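Uracil-DNA glycosylase (Epstein-Barr virus, PDB 6LYJ) belongs to the uracil-DNA glycosylase superfamily and has its alpha/beta fold, built around a four-stranded parallel beta-sheet with helices packed about it. Local coordinates at residues Leu30-Trp34 against Trp74-Pro80; Trp140-Val145 against Glu250-Leu255. All blocks are in the same frame, centred on the assembly; numbering follows the deposited sequence.

Contact 1: residues Leu30-Trp34 against Trp74-Pro80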
loop_
_atom_site.group_PDB
_atom_site.type_symbol
_atom_site.label_atom_id
_atom_site.label_comp_id
_atom_site.label_asym_id
_atom_site.label_seq_id
_atom_site.Cartn_x
_atom_site.Cartn_y
_atom_site.Cartn_z
ATOM N N LEU A 30 -21.374 -7.441 0.943
ATOM C CA LEU A 30 -20.593 -8.400 1.710
ATOM C C LEU A 30 -21.205 -9.794 1.622
ATOM O O LEU A 30 -22.425 -9.937 1.500
ATOM C CB LEU A 30 -20.521 -7.973 3.173
ATOM C CG LEU A 30 -19.598 -6.797 3.505
ATOM C CD1 LEU A 30 -19.873 -6.315 4.914
ATOM C CD2 LEU A 30 -18.144 -7.194 3.358
ATOM N N PRO A 31 -20.377 -10.836 1.694
ATOM C CA PRO A 31 -20.912 -12.200 1.753
ATOM C C PRO A 31 -21.687 -12.423 3.039
ATOM O O PRO A 31 -21.470 -11.754 4.054
ATOM C CB PRO A 31 -19.659 -13.087 1.700
ATOM C CG PRO A 31 -18.540 -12.174 1.291
ATOM C CD PRO A 31 -18.910 -10.820 1.781
ATOM N N ASP A 32 -22.606 -13.390 2.979
ATOM C CA ASP A 32 -23.480 -13.659 4.117
ATOM C C ASP A 32 -22.680 -14.025 5.365
ATOM O O ASP A 32 -23.072 -13.674 6.484
ATOM C CB ASP A 32 -24.462 -14.780 3.769
ATOM C CG ASP A 32 -25.450 -14.378 2.688
ATOM O OD1 ASP A 32 -25.898 -13.211 2.687
ATOM O OD2 ASP A 32 -25.779 -15.232 1.838
ATOM N N LEU A 33 -21.570 -14.748 5.198
ATOM C CA LEU A 33 -20.755 -15.100 6.358
ATOM C C LEU A 33 -20.198 -13.854 7.035
ATOM O O LEU A 33 -20.113 -13.792 8.265
ATOM C CB LEU A 33 -19.626 -16.036 5.936
ATOM C CG LEU A 33 -20.030 -17.497 5.753
ATOM C CD1 LEU A 33 -18.914 -18.252 5.062
ATOM C CD2 LEU A 33 -20.376 -18.144 7.088
ATOM N N TRP A 34 -19.847 -12.834 6.248
ATOM C CA TRP A 34 -19.356 -11.592 6.836
ATOM C C TRP A 34 -20.474 -10.817 7.518
ATOM O O TRP A 34 -20.247 -10.184 8.554
ATOM C CB TRP A 34 -18.648 -10.739 5.785
ATOM C CG TRP A 34 -17.187 -11.043 5.735
ATOM C CD1 TRP A 34 -16.569 -12.010 4.998
ATOM C CD2 TRP A 34 -16.159 -10.395 6.494
ATOM N NE1 TRP A 34 -15.213 -11.992 5.237
ATOM C CE2 TRP A 34 -14.938 -11.010 6.153
ATOM C CE3 TRP A 34 -16.154 -9.349 7.424
ATOM C CZ2 TRP A 34 -13.722 -10.612 6.707
ATOM C CZ3 TRP A 34 -14.945 -8.956 7.974
ATOM C CH2 TRP A 34 -13.748 -9.586 7.614
ATOM N N TRP A 74 -11.862 -9.033 -1.144
ATOM C CA TRP A 74 -11.057 -9.403 0.015
ATOM C C TRP A 74 -11.833 -10.208 1.048
ATOM O O TRP A 74 -11.217 -10.851 1.904
ATOM C CB TRP A 74 -10.503 -8.147 0.687
ATOM C CG TRP A 74 -11.577 -7.170 1.058
ATOM C CD1 TRP A 74 -12.069 -6.156 0.284
ATOM C CD2 TRP A 74 -12.319 -7.136 2.282
ATOM N NE1 TRP A 74 -13.057 -5.481 0.957
ATOM C CE2 TRP A 74 -13.233 -6.064 2.186
ATOM C CE3 TRP A 74 -12.293 -7.896 3.454
ATOM C CZ2 TRP A 74 -14.114 -5.739 3.216
ATOM C CZ3 TRP A 74 -13.169 -7.568 4.478
ATOM C CH2 TRP A 74 -14.067 -6.502 4.350
ATOM N N ALA A 75 -13.161 -10.181 1.001
ATOM C CA ALA A 75 -13.977 -10.879 1.980
ATOM C C ALA A 75 -14.473 -12.238 1.502
ATOM O O ALA A 75 -15.141 -12.934 2.270
ATOM C CB ALA A 75 -15.172 -10.006 2.376
ATOM N N ARG A 76 -14.175 -12.632 0.264
ATOM C CA ARG A 76 -14.799 -13.804 -0.340
ATOM C C ARG A 76 -13.894 -15.031 -0.420
ATOM O O ARG A 76 -14.305 -16.037 -1.003
ATOM C CB ARG A 76 -15.319 -13.465 -1.739
ATOM C CG ARG A 76 -16.392 -12.380 -1.765
ATOM C CD ARG A 76 -17.141 -12.364 -3.098
ATOM N NE ARG A 76 -16.330 -11.864 -4.208
ATOM C CZ ARG A 76 -16.403 -10.627 -4.685
ATOM N NH1 ARG A 76 -17.251 -9.759 -4.150
ATOM N NH2 ARG A 76 -15.635 -10.258 -5.703
ATOM N N PHE A 77 -12.692 -15.000 0.160
ATOM C CA PHE A 77 -11.768 -16.114 -0.034
ATOM C C PHE A 77 -11.730 -17.098 1.127
ATOM O O PHE A 77 -11.174 -18.190 0.970
ATOM C CB PHE A 77 -10.339 -15.601 -0.274
ATOM C CG PHE A 77 -10.118 -14.999 -1.632
ATOM C CD1 PHE A 77 -10.467 -13.685 -1.893
ATOM C CD2 PHE A 77 -9.540 -15.749 -2.648
ATOM C CE1 PHE A 77 -10.252 -13.131 -3.143
ATOM C CE2 PHE A 77 -9.326 -15.204 -3.901
ATOM C CZ PHE A 77 -9.682 -13.893 -4.150
ATOM N N CYS A 78 -12.324 -16.764 2.268
ATOM C CA CYS A 78 -12.363 -17.693 3.386
ATOM C C CYS A 78 -13.451 -17.243 4.342
ATOM O O CYS A 78 -13.914 -16.099 4.290
ATOM C CB CYS A 78 -11.014 -17.780 4.112
ATOM S SG CYS A 78 -10.590 -16.319 5.085
ATOM N N ASP A 79 -13.835 -18.147 5.236
ATOM C CA ASP A 79 -14.772 -17.768 6.272
ATOM C C ASP A 79 -14.078 -16.799 7.223
ATOM O O ASP A 79 -12.901 -16.989 7.546
ATOM C CB ASP A 79 -15.247 -18.995 7.049
ATOM C CG ASP A 79 -15.945 -20.012 6.169
ATOM O OD1 ASP A 79 -16.181 -19.714 4.980
ATOM O OD2 ASP A 79 -16.259 -21.112 6.669
ATOM N N PRO A 80 -14.769 -15.756 7.683
ATOM C CA PRO A 80 -14.108 -14.800 8.585
ATOM C C PRO A 80 -13.620 -15.439 9.873
ATOM O O PRO A 80 -12.597 -15.006 10.418
ATOM C CB PRO A 80 -15.193 -13.741 8.839
ATOM C CG PRO A 80 -16.477 -14.348 8.354
ATOM C CD PRO A 80 -16.103 -15.297 7.264
HETATM O O HOH W 1 -13.029 -13.621 4.916
#

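Contact 2: residues Trp140-Val145 against Glu250-Leu255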
loop_
_atom_site.group_PDB
_atom_site.type_symbol
_atom_site.label_atom_id
_atom_site.label_comp_id
_atom_site.label_asym_id
_atom_site.label_seq_id
_atom_site.Cartn_x
_atom_site.Cartn_y
_atom_site.Cartn_z
ATOM N N TRP A 140 -2.856 -16.882 -0.553
ATOM C CA TRP A 140 -2.807 -16.360 0.809
ATOM C C TRP A 140 -4.207 -16.115 1.343
ATOM O O TRP A 140 -4.541 -16.534 2.459
ATOM C CB TRP A 140 -2.030 -15.046 0.864
ATOM C CG TRP A 140 -0.590 -15.099 0.521
ATOM C CD1 TRP A 140 0.117 -16.176 0.077
ATOM C CD2 TRP A 140 0.340 -14.012 0.609
ATOM N NE1 TRP A 140 1.431 -15.823 -0.128
ATOM C CE2 TRP A 140 1.591 -14.498 0.194
ATOM C CE3 TRP A 140 0.230 -12.669 1.001
ATOM C CZ2 TRP A 140 2.730 -13.694 0.153
ATOM C CZ3 TRP A 140 1.365 -11.868 0.960
ATOM C CH2 TRP A 140 2.599 -12.387 0.539
ATOM N N ALA A 141 -5.044 -15.426 0.557
ATOM C CA ALA A 141 -6.388 -15.112 1.023
ATOM C C ALA A 141 -7.178 -16.381 1.307
ATOM O O ALA A 141 -7.893 -16.468 2.313
ATOM C CB ALA A 141 -7.110 -14.245 -0.009
ATOM N N SER A 142 -7.039 -17.390 0.443
ATOM C CA SER A 142 -7.743 -18.647 0.647
ATOM C C SER A 142 -7.263 -19.362 1.899
ATOM O O SER A 142 -8.027 -20.137 2.480
ATOM C CB SER A 142 -7.598 -19.561 -0.574
ATOM O OG SER A 142 -8.203 -18.988 -1.722
ATOM N N GLN A 143 -6.031 -19.100 2.346
ATOM C CA GLN A 143 -5.542 -19.730 3.569
ATOM C C GLN A 143 -5.850 -18.920 4.826
ATOM O O GLN A 143 -5.333 -19.248 5.901
ATOM C CB GLN A 143 -4.035 -19.979 3.482
ATOM C CG GLN A 143 -3.623 -20.975 2.421
ATOM C CD GLN A 143 -2.120 -21.152 2.375
ATOM O OE1 GLN A 143 -1.526 -21.719 3.294
ATOM N NE2 GLN A 143 -1.495 -20.659 1.312
ATOM N N GLY A 144 -6.667 -17.875 4.723
ATOM C CA GLY A 144 -6.997 -17.058 5.874
ATOM C C GLY A 144 -6.154 -15.821 6.082
ATOM O O GLY A 144 -6.139 -15.282 7.194
ATOM N N VAL A 145 -5.460 -15.339 5.060
ATOM C CA VAL A 145 -4.800 -14.039 5.132
ATOM C C VAL A 145 -5.768 -12.997 4.590
ATOM O O VAL A 145 -6.139 -13.036 3.412
ATOM C CB VAL A 145 -3.478 -14.031 4.350
ATOM C CG1 VAL A 145 -2.830 -12.653 4.425
ATOM C CG2 VAL A 145 -2.526 -15.096 4.888
ATOM N N GLU A 250 -0.316 -23.363 9.887
ATOM C CA GLU A 250 0.531 -22.294 9.378
ATOM C C GLU A 250 0.179 -21.953 7.932
ATOM O O GLU A 250 -0.411 -22.749 7.195
ATOM C CB GLU A 250 2.009 -22.685 9.466
ATOM C CG GLU A 250 2.470 -23.082 10.859
ATOM C CD GLU A 250 3.954 -23.413 10.918
ATOM O OE1 GLU A 250 4.752 -22.742 10.229
ATOM O OE2 GLU A 250 4.319 -24.349 11.655
ATOM N N ILE A 251 0.571 -20.751 7.529
ATOM C CA ILE A 251 0.365 -20.296 6.161
ATOM C C ILE A 251 1.494 -20.839 5.297
ATOM O O ILE A 251 2.669 -20.768 5.677
ATOM C CB ILE A 251 0.313 -18.760 6.093
ATOM C CG1 ILE A 251 -0.648 -18.180 7.139
ATOM C CG2 ILE A 251 -0.060 -18.300 4.686
ATOM C CD1 ILE A 251 -2.094 -18.619 6.982
ATOM N N ASP A 252 1.144 -21.379 4.133
ATOM C CA ASP A 252 2.126 -21.659 3.090
ATOM C C ASP A 252 2.197 -20.402 2.228
ATOM O O ASP A 252 1.289 -20.117 1.445
ATOM C CB ASP A 252 1.731 -22.895 2.286
ATOM C CG ASP A 252 2.756 -23.264 1.222
ATOM O OD1 ASP A 252 3.716 -22.497 0.999
ATOM O OD2 ASP A 252 2.599 -24.335 0.601
ATOM N N TRP A 253 3.260 -19.620 2.417
ATOM C CA TRP A 253 3.404 -18.331 1.751
ATOM C C TRP A 253 3.804 -18.450 0.285
ATOM O O TRP A 253 3.906 -17.421 -0.391
ATOM C CB TRP A 253 4.430 -17.470 2.498
ATOM C CG TRP A 253 4.022 -17.151 3.906
ATOM C CD1 TRP A 253 4.508 -17.724 5.051
ATOM C CD2 TRP A 253 3.028 -16.208 4.322
ATOM N NE1 TRP A 253 3.886 -17.185 6.149
ATOM C CE2 TRP A 253 2.974 -16.253 5.731
ATOM C CE3 TRP A 253 2.184 -15.322 3.642
ATOM C CZ2 TRP A 253 2.107 -15.450 6.472
ATOM C CZ3 TRP A 253 1.321 -14.524 4.382
ATOM C CH2 TRP A 253 1.292 -14.593 5.781
ATOM N N ARG A 254 4.037 -19.659 -0.224
ATOM C CA ARG A 254 4.602 -19.803 -1.559
ATOM C C ARG A 254 3.584 -19.421 -2.626
ATOM O O ARG A 254 2.380 -19.652 -2.476
ATOM C CB ARG A 254 5.100 -21.231 -1.784
ATOM C CG ARG A 254 6.342 -21.571 -0.973
ATOM C CD ARG A 254 6.740 -23.026 -1.142
ATOM N NE ARG A 254 5.655 -23.919 -0.748
ATOM C CZ ARG A 254 5.601 -25.210 -1.051
ATOM N NH1 ARG A 254 6.583 -25.778 -1.744
ATOM N NH2 ARG A 254 4.568 -25.940 -0.650
ATOM N N LEU A 255 4.074 -18.814 -3.700
ATOM C CA LEU A 255 3.217 -18.352 -4.785
ATOM C C LEU A 255 3.695 -18.881 -6.132
ATOM O O LEU A 255 3.157 -18.504 -7.171
ATOM C CB LEU A 255 3.155 -16.823 -4.811
ATOM C CG LEU A 255 2.581 -16.147 -3.563
ATOM C CD1 LEU A 255 3.117 -14.743 -3.418
ATOM C CD2 LEU A 255 1.063 -16.133 -3.638
HETATM O O HOH W 2 -2.604 -22.743 5.582
#

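Contact 1: residues Leu30-Trp34 against Trp74-Pro80
The indole of Trp-34 slots between Ala-75 and Pro-80, one over each face. It joins the first turn of helix 32-38 to the loop that leads into strand 85-89 of the parallel sheet in this uracil-DNA glycosylase fold. Ala-75 CB makes a CH-pi contact 3.7 Å from the centroid of the Trp-34 five-membered ring, and Pro-80 CB makes a second one from the opposite face. Trp-74 approaches on the Ala-75 side and completes a T-shaped pair: its edge, led by CZ3, is directed at the six-membered ring of Trp-34, with the planes at 78°. A first torsion of 55° turns the Trp-74 indole so that this CZ3 edge faces Trp-34. Leu-30 CD2 fills in beside this pair, 4.2 Å from Ala-75 CB. Val-174 and Leu-178 of helix 167-181 and Leu-146 of strand 145-149 also touch Trp-34, so the indole is buried among several elements of the fold. Pro-31, at the N-cap position of the helix, lays CG 3.7 Å from CG of Arg-76, whose guanidinium group is hydrogen-bonded through NH2 to Asp-69 O. On the more exposed flank, Leu-33 CB packs on Pro-80 CD at 3.8 Å. The polar edge of Trp-34 is served by a water lying in the ring plane: it accepts from Trp-34 NE1 at 2.7 Å and donates to Cys-78 O, also at 2.7 Å, bridging the indole to the loop backbone.

Contact 2: residues Trp140-Val145 against Glu250-Leu255
Glu-250 is linked to Gln-143 by a water that donates both to Glu-250 O and to Gln-143 OE1; its carboxylate forms a salt bridge with Arg-244. From here the C-terminal tail runs past a Schellman motif, in which Val-145 N bonds to Trp-140 O and Gly-144 N to Ala-141 O. This motif ends helix 138-142 just before strand 145-149, the edge strand of the parallel sheet within this chain. Ile-251 then brings CD1 to 3.5 Å from Gln-143 O, while its CG2 meets Val-145 CG2. At Asp-252 both the backbone N-H and the C=O are bonded by the one side-chain amide of Gln-143. Asp-252 N donates to Gln-143 OE1 at 2.8 Å in a nearly straight bond (165°), and Gln-143 NE2 donates to Asp-252 O at 2.8 Å, a pairing that fixes which way round the amide lies. With chi2 at 179° the Gln-143 side chain is stretched out, which carries its amide to the tail backbone. The Asp-252 carboxylate serves its own segment: OD1 accepts from Arg-254 N in an Asx turn, and Arg-254 grips the group side-on, NE to OD1 and NH2 to OD2. Trp-253 points its ring edge at the face of Trp-140 in a T-shaped pair, the planes 89° apart and CE3 3.6 Å above the Trp-140 ring plane. Its carbonyl O accepts from Trp-140 NE1 at 3.0 Å, within the indole plane but with the donor above the carbonyl plane. Leu-122 of helix 113-125 touches both indoles. Leu-255, the C-terminal residue, rests CD1 3.7 Å from Trp-140 CZ2.

Contact 1 closes first along the chain: after helix 32-38, the path through helix 42-59 and strand 64-65 returns in 74-80, before strand 85-89. Contact 2 opens only later, at helix 138-142, and its longer loop runs through strands 145-149, 186-190 and 207-211 and helix 235-245 before the C-terminal tail closes it. The two are therefore in series, neither nested nor crossed. In space their centres lie about 16 Å apart, and they meet where Phe-77 CG packs on Ala-141 CB at 3.5 Å. Through this junction helix 32-38, the 74-80 loop, the end of helix 138-142 and the tail form a continuous chain of contacts.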